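PDB 6F74: alcohol oxidase from Myceliophthora thermophila, which binds FAD as a VAO-type flavoprotein and probably oxidises its substrate with molecular oxygen as the electron acceptor. Local coordinates for residues A[124-130]-A[166-172]; A[381-386]-A[409-413]; A[450-454]-A[531-535]; A[285-290]-A[562-566]. All coordinates share one frame; numbering follows the deposited sequence.

Contact 1: residues A[124-130]-A[166-172]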
loop_
_atom_site.group_PDB
_atom_site.type_symbol
_atom_site.label_atom_id
_atom_site.label_comp_id
_atom_site.label_asym_id
_atom_site.label_seq_id
_atom_site.Cartn_x
_atom_site.Cartn_y
_atom_site.Cartn_z
ATOM N N SER A 124 6.693 -6.623 -17.834
ATOM C CA SER A 124 7.240 -7.168 -16.630
ATOM C C SER A 124 6.195 -7.937 -15.812
ATOM O O SER A 124 6.446 -8.287 -14.662
ATOM C CB SER A 124 7.839 -6.037 -15.808
ATOM O OG SER A 124 6.868 -5.036 -15.518
ATOM N N LEU A 125 5.033 -8.206 -16.382
ATOM C CA LEU A 125 4.044 -9.012 -15.694
ATOM C C LEU A 125 4.404 -10.467 -15.879
ATOM O O LEU A 125 4.941 -10.813 -16.916
ATOM C CB LEU A 125 2.636 -8.733 -16.231
ATOM C CG LEU A 125 2.079 -7.323 -16.023
ATOM C CD1 LEU A 125 0.711 -7.195 -16.643
ATOM C CD2 LEU A 125 1.973 -6.982 -14.561
ATOM N N PRO A 126 4.102 -11.328 -14.882
ATOM C CA PRO A 126 4.353 -12.766 -14.972
ATOM C C PRO A 126 3.728 -13.435 -16.186
ATOM O O PRO A 126 2.626 -13.082 -16.610
ATOM C CB PRO A 126 3.695 -13.326 -13.692
ATOM C CG PRO A 126 3.730 -12.203 -12.748
ATOM C CD PRO A 126 3.514 -10.966 -13.576
ATOM N N TYR A 127 4.455 -14.419 -16.711
ATOM C CA TYR A 127 4.106 -15.147 -17.931
ATOM C C TYR A 127 3.188 -16.346 -17.642
ATOM O O TYR A 127 2.326 -16.701 -18.455
ATOM C CB TYR A 127 5.412 -15.546 -18.610
ATOM C CG TYR A 127 5.314 -16.108 -20.016
ATOM C CD1 TYR A 127 5.281 -15.267 -21.144
ATOM C CD2 TYR A 127 5.305 -17.475 -20.220
ATOM C CE1 TYR A 127 5.235 -15.777 -22.413
ATOM C CE2 TYR A 127 5.226 -18.002 -21.497
ATOM C CZ TYR A 127 5.216 -17.161 -22.588
ATOM O OH TYR A 127 5.145 -17.755 -23.822
ATOM N N TYR A 128 3.363 -16.979 -16.496
ATOM C CA TYR A 128 2.422 -18.002 -16.019
ATOM C C TYR A 128 2.000 -17.659 -14.615
ATOM O O TYR A 128 2.766 -17.038 -13.880
ATOM C CB TYR A 128 3.065 -19.401 -15.995
ATOM C CG TYR A 128 3.138 -20.111 -17.324
ATOM C CD1 TYR A 128 2.020 -20.744 -17.860
ATOM C CD2 TYR A 128 4.321 -20.178 -18.025
ATOM C CE1 TYR A 128 2.095 -21.443 -19.071
ATOM C CE2 TYR A 128 4.418 -20.848 -19.222
ATOM C CZ TYR A 128 3.299 -21.478 -19.761
ATOM O OH TYR A 128 3.410 -22.128 -20.973
ATOM N N ALA A 129 0.798 -18.057 -14.248
ATOM C CA ALA A 129 0.352 -18.012 -12.861
ATOM C C ALA A 129 -0.240 -19.341 -12.457
ATOM O O ALA A 129 -0.867 -20.010 -13.272
ATOM C CB ALA A 129 -0.682 -16.909 -12.680
ATOM N N VAL A 130 -0.038 -19.736 -11.204
ATOM C CA VAL A 130 -0.752 -20.876 -10.610
ATOM C C VAL A 130 -1.849 -20.316 -9.704
ATOM O O VAL A 130 -1.563 -19.590 -8.749
ATOM C CB VAL A 130 0.214 -21.766 -9.826
ATOM C CG1 VAL A 130 -0.535 -22.844 -9.055
ATOM C CG2 VAL A 130 1.227 -22.395 -10.772
ATOM N N ASP A 166 5.243 -8.120 -9.369
ATOM C CA ASP A 166 5.486 -8.284 -10.826
ATOM C C ASP A 166 6.808 -9.051 -11.045
ATOM O O ASP A 166 7.576 -9.269 -10.123
ATOM C CB ASP A 166 5.561 -6.912 -11.542
ATOM C CG ASP A 166 4.231 -6.148 -11.544
ATOM O OD1 ASP A 166 3.250 -6.642 -10.967
ATOM O OD2 ASP A 166 4.126 -5.026 -12.110
ATOM N N GLY A 167 7.085 -9.427 -12.275
ATOM C CA GLY A 167 8.440 -9.852 -12.636
ATOM C C GLY A 167 8.489 -10.419 -14.022
ATOM O O GLY A 167 7.818 -11.404 -14.278
ATOM N N TYR A 168 9.260 -9.784 -14.905
ATOM C CA TYR A 168 9.473 -10.274 -16.278
ATOM C C TYR A 168 9.807 -11.756 -16.302
ATOM O O TYR A 168 10.706 -12.201 -15.573
ATOM C CB TYR A 168 10.601 -9.479 -17.028
ATOM C CG TYR A 168 10.913 -10.042 -18.399
ATOM C CD1 TYR A 168 10.172 -9.663 -19.512
ATOM C CD2 TYR A 168 11.898 -10.985 -18.579
ATOM C CE1 TYR A 168 10.428 -10.185 -20.776
ATOM C CE2 TYR A 168 12.190 -11.520 -19.861
ATOM C CZ TYR A 168 11.452 -11.106 -20.940
ATOM O OH TYR A 168 11.680 -11.619 -22.182
ATOM N N GLY A 169 9.089 -12.494 -17.133
ATOM C CA GLY A 169 9.369 -13.897 -17.374
ATOM C C GLY A 169 9.120 -14.796 -16.148
ATOM O O GLY A 169 9.726 -15.853 -16.033
ATOM N N GLY A 170 8.245 -14.346 -15.272
ATOM C CA GLY A 170 8.056 -14.956 -13.976
ATOM C C GLY A 170 7.000 -16.025 -13.954
ATOM O O GLY A 170 6.170 -16.113 -14.856
ATOM N N LEU A 171 7.034 -16.836 -12.906
ATOM C CA LEU A 171 5.951 -17.755 -12.564
ATOM C C LEU A 171 5.270 -17.162 -11.347
ATOM O O LEU A 171 5.893 -17.042 -10.283
ATOM C CB LEU A 171 6.498 -19.146 -12.270
ATOM C CG LEU A 171 5.536 -20.202 -11.722
ATOM C CD1 LEU A 171 4.288 -20.382 -12.608
ATOM C CD2 LEU A 171 6.261 -21.521 -11.593
ATOM N N GLU A 172 4.007 -16.765 -11.492
ATOM C CA GLU A 172 3.283 -16.159 -10.386
ATOM C C GLU A 172 2.624 -17.203 -9.464
ATOM O O GLU A 172 1.858 -18.039 -9.907
ATOM C CB GLU A 172 2.238 -15.180 -10.898
ATOM C CG GLU A 172 1.540 -14.393 -9.801
ATOM C CD GLU A 172 0.465 -13.486 -10.327
ATOM O OE1 GLU A 172 -0.615 -13.997 -10.611
ATOM O OE2 GLU A 172 0.687 -12.254 -10.413
HETATM O O HOH W 1 6.857 -10.786 -18.466
#

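Contact 2: residues A[381-386]-A[409-413]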
loop_
_atom_site.group_PDB
_atom_site.type_symbol
_atom_site.label_atom_id
_atom_site.label_comp_id
_atom_site.label_asym_id
_atom_site.label_seq_id
_atom_site.Cartn_x
_atom_site.Cartn_y
_atom_site.Cartn_z
ATOM N N ARG A 381 -17.535 11.697 21.730
ATOM C CA ARG A 381 -18.775 12.293 21.215
ATOM C C ARG A 381 -18.421 13.682 20.667
ATOM O O ARG A 381 -17.291 14.127 20.810
ATOM C CB ARG A 381 -19.841 12.370 22.322
ATOM C CG ARG A 381 -20.281 10.996 22.795
ATOM C CD ARG A 381 -21.510 10.986 23.696
ATOM N NE ARG A 381 -22.432 9.893 23.346
ATOM C CZ ARG A 381 -22.218 8.581 23.577
ATOM N NH1 ARG A 381 -21.114 8.137 24.200
ATOM N NH2 ARG A 381 -23.122 7.685 23.170
ATOM N N GLN A 382 -19.383 14.346 20.051
ATOM C CA GLN A 382 -19.107 15.563 19.281
ATOM C C GLN A 382 -18.463 16.687 20.086
ATOM O O GLN A 382 -17.552 17.351 19.585
ATOM C CB GLN A 382 -20.363 16.067 18.579
ATOM C CG GLN A 382 -20.161 17.333 17.766
ATOM C CD GLN A 382 -21.341 17.689 16.889
ATOM O OE1 GLN A 382 -22.241 16.878 16.658
ATOM N NE2 GLN A 382 -21.325 18.911 16.352
ATOM N N ALA A 383 -18.933 16.900 21.312
ATOM C CA ALA A 383 -18.408 17.993 22.151
ATOM C C ALA A 383 -16.906 17.828 22.364
ATOM O O ALA A 383 -16.156 18.799 22.264
ATOM C CB ALA A 383 -19.132 18.048 23.492
ATOM N N GLU A 384 -16.479 16.585 22.613
ATOM C CA GLU A 384 -15.066 16.300 22.807
ATOM C C GLU A 384 -14.320 16.326 21.492
ATOM O O GLU A 384 -13.144 16.635 21.478
ATOM C CB GLU A 384 -14.834 14.950 23.498
ATOM C CG GLU A 384 -15.306 14.868 24.931
ATOM C CD GLU A 384 -14.229 15.275 25.935
ATOM O OE1 GLU A 384 -13.463 16.262 25.700
ATOM O OE2 GLU A 384 -14.147 14.605 27.002
ATOM N N ALA A 385 -14.992 15.950 20.410
ATOM C CA ALA A 385 -14.419 16.027 19.066
ATOM C C ALA A 385 -14.122 17.486 18.675
ATOM O O ALA A 385 -13.082 17.770 18.099
ATOM C CB ALA A 385 -15.349 15.384 18.052
ATOM N N GLU A 386 -15.034 18.398 19.011
ATOM C CA GLU A 386 -14.828 19.828 18.731
ATOM C C GLU A 386 -13.629 20.380 19.491
ATOM O O GLU A 386 -12.847 21.127 18.929
ATOM C CB GLU A 386 -16.091 20.641 19.020
ATOM C CG GLU A 386 -17.224 20.251 18.089
ATOM C CD GLU A 386 -18.298 21.297 17.900
ATOM O OE1 GLU A 386 -17.959 22.430 17.496
ATOM O OE2 GLU A 386 -19.494 21.004 18.143
ATOM N N PHE A 409 -19.548 18.177 11.698
ATOM C CA PHE A 409 -19.302 16.986 12.498
ATOM C C PHE A 409 -20.441 16.011 12.315
ATOM O O PHE A 409 -21.582 16.424 12.179
ATOM C CB PHE A 409 -19.188 17.336 13.968
ATOM C CG PHE A 409 -18.041 18.265 14.273
ATOM C CD1 PHE A 409 -18.197 19.636 14.155
ATOM C CD2 PHE A 409 -16.819 17.770 14.665
ATOM C CE1 PHE A 409 -17.149 20.491 14.420
ATOM C CE2 PHE A 409 -15.762 18.614 14.944
ATOM C CZ PHE A 409 -15.922 19.983 14.820
ATOM N N ALA A 410 -20.107 14.726 12.281
ATOM C CA ALA A 410 -21.090 13.652 12.235
ATOM C C ALA A 410 -20.753 12.642 13.318
ATOM O O ALA A 410 -19.613 12.195 13.402
ATOM C CB ALA A 410 -21.076 12.991 10.874
ATOM N N GLU A 411 -21.744 12.300 14.147
ATOM C CA GLU A 411 -21.548 11.347 15.262
ATOM C C GLU A 411 -22.068 9.979 14.851
ATOM O O GLU A 411 -23.097 9.896 14.179
ATOM C CB GLU A 411 -22.231 11.824 16.537
ATOM C CG GLU A 411 -21.680 11.136 17.795
ATOM C CD GLU A 411 -22.106 11.803 19.095
ATOM O OE1 GLU A 411 -21.845 13.009 19.229
ATOM O OE2 GLU A 411 -22.690 11.122 20.007
ATOM N N TYR A 412 -21.330 8.921 15.198
ATOM C CA TYR A 412 -21.762 7.527 14.987
ATOM C C TYR A 412 -21.746 6.811 16.317
ATOM O O TYR A 412 -20.993 7.219 17.217
ATOM C CB TYR A 412 -20.835 6.806 13.996
ATOM C CG TYR A 412 -20.797 7.494 12.651
ATOM C CD1 TYR A 412 -21.754 7.229 11.672
ATOM C CD2 TYR A 412 -19.838 8.454 12.376
ATOM C CE1 TYR A 412 -21.725 7.882 10.458
ATOM C CE2 TYR A 412 -19.805 9.106 11.165
ATOM C CZ TYR A 412 -20.753 8.820 10.214
ATOM O OH TYR A 412 -20.756 9.471 9.001
ATOM N N GLN A 413 -22.553 5.750 16.441
ATOM C CA GLN A 413 -22.684 4.999 17.720
ATOM C C GLN A 413 -21.827 3.702 17.819
ATOM O O GLN A 413 -21.921 2.977 18.811
ATOM C CB GLN A 413 -24.151 4.688 18.024
ATOM C CG GLN A 413 -25.064 5.910 17.978
ATOM C CD GLN A 413 -24.612 7.049 18.900
ATOM O OE1 GLN A 413 -24.642 6.893 20.109
ATOM N NE2 GLN A 413 -24.190 8.201 18.339
#

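Contact 3: residues A[450-454]-A[531-535]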
loop_
_atom_site.group_PDB
_atom_site.type_symbol
_atom_site.label_atom_id
_atom_site.label_comp_id
_atom_site.label_asym_id
_atom_site.label_seq_id
_atom_site.Cartn_x
_atom_site.Cartn_y
_atom_site.Cartn_z
ATOM N N LYS A 450 9.766 27.337 7.024
ATOM C CA LYS A 450 10.240 26.059 6.468
ATOM C C LYS A 450 9.106 25.179 5.946
ATOM O O LYS A 450 9.244 24.498 4.921
ATOM C CB LYS A 450 11.069 25.292 7.495
ATOM C CG LYS A 450 12.385 25.952 7.796
ATOM C CD LYS A 450 13.204 25.186 8.792
ATOM C CE LYS A 450 14.420 26.010 9.179
ATOM N NZ LYS A 450 15.223 25.260 10.161
ATOM N N VAL A 451 7.994 25.211 6.661
ATOM C CA VAL A 451 6.827 24.431 6.301
ATOM C C VAL A 451 6.236 25.019 5.042
ATOM O O VAL A 451 6.023 24.310 4.068
ATOM C CB VAL A 451 5.799 24.419 7.446
ATOM C CG1 VAL A 451 4.511 23.739 7.052
ATOM C CG2 VAL A 451 6.399 23.731 8.661
ATOM N N ARG A 452 5.983 26.319 5.066
ATOM C CA ARG A 452 5.458 27.039 3.904
ATOM C C ARG A 452 6.276 26.806 2.626
ATOM O O ARG A 452 5.691 26.580 1.548
ATOM C CB ARG A 452 5.335 28.525 4.197
ATOM C CG ARG A 452 4.572 29.347 3.163
ATOM C CD ARG A 452 3.186 28.777 2.850
ATOM N NE ARG A 452 2.481 29.605 1.872
ATOM C CZ ARG A 452 2.692 29.609 0.552
ATOM N NH1 ARG A 452 3.612 28.816 -0.019
ATOM N NH2 ARG A 452 1.965 30.424 -0.204
ATOM N N GLU A 453 7.597 26.795 2.762
ATOM C CA GLU A 453 8.486 26.488 1.648
ATOM C C GLU A 453 8.317 25.032 1.122
ATOM O O GLU A 453 8.334 24.773 -0.092
ATOM C CB GLU A 453 9.945 26.715 2.086
ATOM C CG GLU A 453 10.908 26.695 0.897
ATOM C CD GLU A 453 12.317 26.241 1.176
ATOM O OE1 GLU A 453 12.550 25.293 2.003
ATOM O OE2 GLU A 453 13.152 26.906 0.508
ATOM N N ALA A 454 8.154 24.079 2.032
ATOM C CA ALA A 454 7.870 22.698 1.646
ATOM C C ALA A 454 6.535 22.581 0.894
ATOM O O ALA A 454 6.464 21.964 -0.174
ATOM C CB ALA A 454 7.853 21.799 2.870
ATOM N N LYS A 531 12.118 15.792 2.300
ATOM C CA LYS A 531 13.298 15.395 3.066
ATOM C C LYS A 531 13.939 16.548 3.754
ATOM O O LYS A 531 14.345 16.415 4.913
ATOM C CB LYS A 531 14.336 14.662 2.190
ATOM C CG LYS A 531 13.912 13.245 1.878
ATOM C CD LYS A 531 14.987 12.365 1.263
ATOM C CE LYS A 531 14.366 11.037 0.835
ATOM N NZ LYS A 531 15.307 10.030 0.236
ATOM N N LYS A 532 14.044 17.685 3.057
ATOM C CA LYS A 532 14.563 18.906 3.664
ATOM C C LYS A 532 13.712 19.368 4.834
ATOM O O LYS A 532 14.249 19.813 5.854
ATOM C CB LYS A 532 14.677 20.030 2.633
ATOM C CG LYS A 532 15.306 21.314 3.194
ATOM C CD LYS A 532 15.616 22.312 2.080
ATOM C CE LYS A 532 16.127 23.610 2.642
ATOM N NZ LYS A 532 15.948 24.703 1.650
ATOM N N LEU A 533 12.393 19.288 4.693
ATOM C CA LEU A 533 11.488 19.559 5.807
ATOM C C LEU A 533 11.695 18.620 6.988
ATOM O O LEU A 533 11.823 19.090 8.123
ATOM C CB LEU A 533 10.048 19.436 5.360
ATOM C CG LEU A 533 8.967 19.702 6.420
ATOM C CD1 LEU A 533 9.080 21.117 6.970
ATOM C CD2 LEU A 533 7.610 19.441 5.773
ATOM N N ALA A 534 11.694 17.314 6.722
ATOM C CA ALA A 534 11.903 16.302 7.776
ATOM C C ALA A 534 13.058 15.357 7.451
ATOM O O ALA A 534 12.830 14.258 6.963
ATOM C CB ALA A 534 10.625 15.520 8.014
ATOM N N PRO A 535 14.317 15.773 7.749
ATOM C CA PRO A 535 15.466 14.989 7.277
ATOM C C PRO A 535 15.828 13.776 8.116
ATOM O O PRO A 535 16.622 12.958 7.677
ATOM C CB PRO A 535 16.604 16.013 7.264
ATOM C CG PRO A 535 16.262 16.942 8.383
ATOM C CD PRO A 535 14.753 16.981 8.470
#

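Contact 4: residues A[285-290]-A[562-566]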
loop_
_atom_site.group_PDB
_atom_site.type_symbol
_atom_site.label_atom_id
_atom_site.label_comp_id
_atom_site.label_asym_id
_atom_site.label_seq_id
_atom_site.Cartn_x
_atom_site.Cartn_y
_atom_site.Cartn_z
ATOM N N ARG A 285 9.814 -10.475 13.432
ATOM C CA ARG A 285 10.158 -9.072 13.408
ATOM C C ARG A 285 10.295 -8.555 11.977
ATOM O O ARG A 285 9.764 -7.503 11.653
ATOM C CB ARG A 285 11.443 -8.806 14.199
ATOM C CG ARG A 285 11.801 -7.313 14.247
ATOM C CD ARG A 285 13.064 -6.974 15.041
ATOM N NE ARG A 285 14.225 -7.824 14.709
ATOM C CZ ARG A 285 14.851 -8.659 15.537
ATOM N NH1 ARG A 285 14.406 -8.833 16.792
ATOM N NH2 ARG A 285 15.860 -9.401 15.072
ATOM N N ALA A 286 10.995 -9.298 11.137
ATOM C CA ALA A 286 11.184 -8.916 9.726
ATOM C C ALA A 286 9.865 -8.688 8.967
ATOM O O ALA A 286 9.713 -7.689 8.252
ATOM C CB ALA A 286 12.010 -9.969 9.022
ATOM N N ILE A 287 8.916 -9.603 9.121
ATOM C CA ILE A 287 7.616 -9.446 8.425
ATOM C C ILE A 287 6.727 -8.349 8.997
ATOM O O ILE A 287 5.757 -7.958 8.353
ATOM C CB ILE A 287 6.809 -10.756 8.319
ATOM C CG1 ILE A 287 6.405 -11.310 9.693
ATOM C CG2 ILE A 287 7.613 -11.794 7.562
ATOM C CD1 ILE A 287 5.173 -12.217 9.619
ATOM N N ARG A 288 7.039 -7.882 10.209
ATOM C CA ARG A 288 6.306 -6.793 10.852
ATOM C C ARG A 288 7.033 -5.463 10.676
ATOM O O ARG A 288 7.453 -4.836 11.647
ATOM C CB ARG A 288 6.118 -7.125 12.338
ATOM C CG ARG A 288 5.122 -8.248 12.595
ATOM C CD ARG A 288 4.980 -8.559 14.072
ATOM N NE ARG A 288 4.698 -7.350 14.869
ATOM C CZ ARG A 288 4.962 -7.196 16.168
ATOM N NH1 ARG A 288 5.511 -8.169 16.883
ATOM N NH2 ARG A 288 4.686 -6.046 16.776
ATOM N N GLY A 289 7.165 -5.022 9.430
ATOM C CA GLY A 289 7.807 -3.736 9.095
ATOM C C GLY A 289 8.960 -3.790 8.099
ATOM O O GLY A 289 9.375 -2.748 7.575
ATOM N N GLY A 290 9.479 -4.980 7.816
ATOM C CA GLY A 290 10.603 -5.143 6.899
ATOM C C GLY A 290 10.243 -5.505 5.488
ATOM O O GLY A 290 11.105 -5.925 4.737
ATOM N N GLN A 562 19.254 -5.586 10.426
ATOM C CA GLN A 562 18.529 -6.710 11.024
ATOM C C GLN A 562 17.556 -7.324 10.049
ATOM O O GLN A 562 17.404 -8.542 10.022
ATOM C CB GLN A 562 17.759 -6.267 12.263
ATOM C CG GLN A 562 18.223 -6.888 13.557
ATOM C CD GLN A 562 17.661 -6.163 14.776
ATOM O OE1 GLN A 562 17.612 -6.756 15.858
ATOM N NE2 GLN A 562 17.225 -4.886 14.608
ATOM N N HIS A 563 16.880 -6.508 9.247
ATOM C CA HIS A 563 16.005 -7.065 8.219
ATOM C C HIS A 563 16.823 -7.906 7.241
ATOM O O HIS A 563 16.475 -9.055 6.940
ATOM C CB HIS A 563 15.251 -5.975 7.468
ATOM C CG HIS A 563 14.241 -5.248 8.297
ATOM N ND1 HIS A 563 13.554 -5.838 9.332
ATOM C CD2 HIS A 563 13.775 -3.983 8.209
ATOM C CE1 HIS A 563 12.720 -4.962 9.861
ATOM N NE2 HIS A 563 12.846 -3.821 9.210
ATOM N N LEU A 564 17.928 -7.336 6.778
ATOM C CA LEU A 564 18.818 -8.036 5.870
ATOM C C LEU A 564 19.340 -9.348 6.436
ATOM O O LEU A 564 19.402 -10.315 5.716
ATOM C CB LEU A 564 19.999 -7.158 5.476
ATOM C CG LEU A 564 20.858 -7.582 4.298
ATOM C CD1 LEU A 564 20.052 -7.819 3.037
ATOM C CD2 LEU A 564 21.907 -6.493 4.061
ATOM N N ALA A 565 19.693 -9.392 7.715
ATOM C CA ALA A 565 20.162 -10.653 8.312
ATOM C C ALA A 565 19.089 -11.752 8.203
ATOM O O ALA A 565 19.362 -12.860 7.717
ATOM C CB ALA A 565 20.613 -10.454 9.758
ATOM N N ALA A 566 17.877 -11.430 8.639
ATOM C CA ALA A 566 16.719 -12.319 8.484
ATOM C C ALA A 566 16.496 -12.750 7.007
ATOM O O ALA A 566 16.203 -13.908 6.729
ATOM C CB ALA A 566 15.479 -11.655 9.039
#

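Contact 1: residues A[124-130]-A[166-172]
Two neighbouring parallel strands of the FAD-binding domain, 128-131 and 171-174, begin here side by side, with Y128 paired to L171 and A129 to E172. E172 N reaches Y128 O at 2.7 Å in a nearly straight bond (178°), and V130 N returns to E172 O at 2.9 Å. Just upstream, G170 O takes two amides of 124-130: Y127 N at 3.0 Å and, more weakly, Y128 N. A water between L125 O and G169 N bridges the segments where direct strand pairing has not yet started. The type II turn G167-G170 bends 166-172 into its strand, and the positive phi of G169 suits a glycine. On one sheet face L171 CD1 meets Y128 CB at 3.7 Å and also touches V130 CG2. On the other lies E172, its CG anti to the backbone N (chi1 -174°) and its chain extended, which carries the carboxylate past the pyrrolidine of P126: P126 CB packs on E172 CB at 3.7 Å, while OE1 borders the methyl of A129. The buried E172 carboxylate is paired through OE2 with R98, which also binds D166; L125 CD2 lies alongside the D166 carboxylate. Strand 128-131, helix 135-147 and strand 152-155, with 171-174 inserted between the two strands, make the split beta-alpha-beta crossover of this PCMH-type FAD-binding domain.

Contact 2: residues A[381-386]-A[409-413]
F409 turns its ring under the first turns of helix 382-396, and E386 lays its CG over one face of it: CG stands 3.7 Å from the F409 ring centroid, 19° off the normal, a CH-pi contact. The E386 carboxylate follows in a loose stack, its plane 28° from the ring. With CG anti to the carbonyl carbon (chi1 -62°), F409 holds its ring beneath E386, while Q382, fully extended, brings its amide alongside, NE2 being 3.6 Å from F409 CB. The same NE2 donates a weak bond to E386 OE2, linking the two helix side chains that meet the phenylalanine from the same side. Were F409 an alanine, E386 CG and the Q382 amide would probably lose the ring they rest on. Strand 403-412 is an outer strand of the seven-stranded antiparallel sheet and helix 382-396 leads into it, forming with strand 370-378 a split beta-alpha-beta unit around strand 311-320; the axes of 382-386 and 409-412 come within 9.3 Å. At the helix start E411, extended from the strand, offers OE1 to Q382 N at 2.9 Å, the amide arriving from above the carboxylate plane. R381, at the N-cap position, sets its NE 3.6 Å from E411 OE2; no N-H is aimed at this oxygen, off the guanidinium plane, so the salt bridge is one of charge. F409 also stacks on H314, and T312 touches A385 and E411.

Contact 3: residues A[450-454]-A[531-535]
The carboxylate of E453 is the flat group that meets the other segment, and the ammonium of K532 sits beyond its two oxygens, NZ lying 3.5 Å from E453 OE1 and 3.7 Å from OE2. This is a salt bridge whose hydrogen bond to OE1 is weak and long, so it probably depends on charge more than on direction. Both chains are extended and meet at about a right angle; with CG anti to the backbone N (chi1 -176°), K532 reaches straight across the solvent-facing side. Below this ion pair the buried part is carried by L533. L533 CD2 presses on A454 CB at 3.7 Å, and its CD1 turns to K450 and V451, earlier in the same turn, 4.1 Å from V451 CG2 and 4.0 Å from K450 O. The leucine thus spreads its two methyls over one turn of helix 448-458, with the small A454 letting the backbones approach to 6.3 Å between the CA atoms of A454 and L533. Helix 448-458 connects strands 435-440 and 467-472 of the seven-stranded sheet, whereas helix 512-533 comes after strand 498-503, which lies between them. The contact joins the last turn of the long helix 512-533 to the crossover helix. A534, where the chain leaves helical geometry, gives its carbonyl to R438 of strand 435-440. On the far side V451 touches A335 of helix 328-346.

Contact 4: residues A[285-290]-A[562-566]
Segment 285-290 runs from helix 281-287 into the glycine pair G289-G290, and A286 and H563 have the closest CA atoms across the contact, 5.4 Å apart. G290 N bonds back to A286 O at 2.8 Å, curling the chain over on itself, and G289 has a positive phi that favours a glycine. Segment 562-566 is regular helix, with A566 N bonded to Q562 O. G290 CA lies squarely over one face of the H563 imidazole, 3.5 Å from its centroid and 12° off the normal, a CH-pi contact. A CB at G290 would collide with H563 ND1 and with A286 O, so only the bare glycine lets the ring come so near. H563 reaches it because its CG stands anti to the carbonyl carbon (chi1 -68°), and NE2 makes a weak hydrogen bond to G488 O. With an alanine at H563, G290 would probably lose the ring that covers it, and G488 O this polar partner. Helix 560-570, in the berberine-like C-terminal region, thereby packs on helix 281-287, which follows strand 272-276 of the FAD domain, in an enzyme whose C-terminal part folds back onto the flavin-binding part. Beside the ring the methyls of A286 and A566 meet, CB to CB, at 3.9 Å. Toward the surface R285, bent at chi3, turns its guanidinium so that Q562 OE1 lies above one face, 3.3 Å from R285 NH2. The amide plane is stacked at 28° to the guanidinium; the geometry is too poor for a hydrogen bond. Y294 touches both A286 and H563.

Overall arrangement
The four contacts are spread across the chain without touching one another. Contact 1 closes first, within the FAD-binding domain, and its centre is about 25 Å from that of contact 4. Contact 4 ties helix 281-287 to helix 560-570, and contacts 2 and 3 fall, in sequence, between its two segments. Contact 2 involves the outer strand 403-412 of the seven-stranded antiparallel sheet; contact 3, centred about 33 Å away, pairs two helices, 448-458 and 512-533, that follow strands 435-440 and 498-503 of the same sheet. Contacts 1 and 2 are the most distant pair, about 49 Å between centres. The sheet domain of contacts 2 and 3 is inserted between parts that contact 4 brings together.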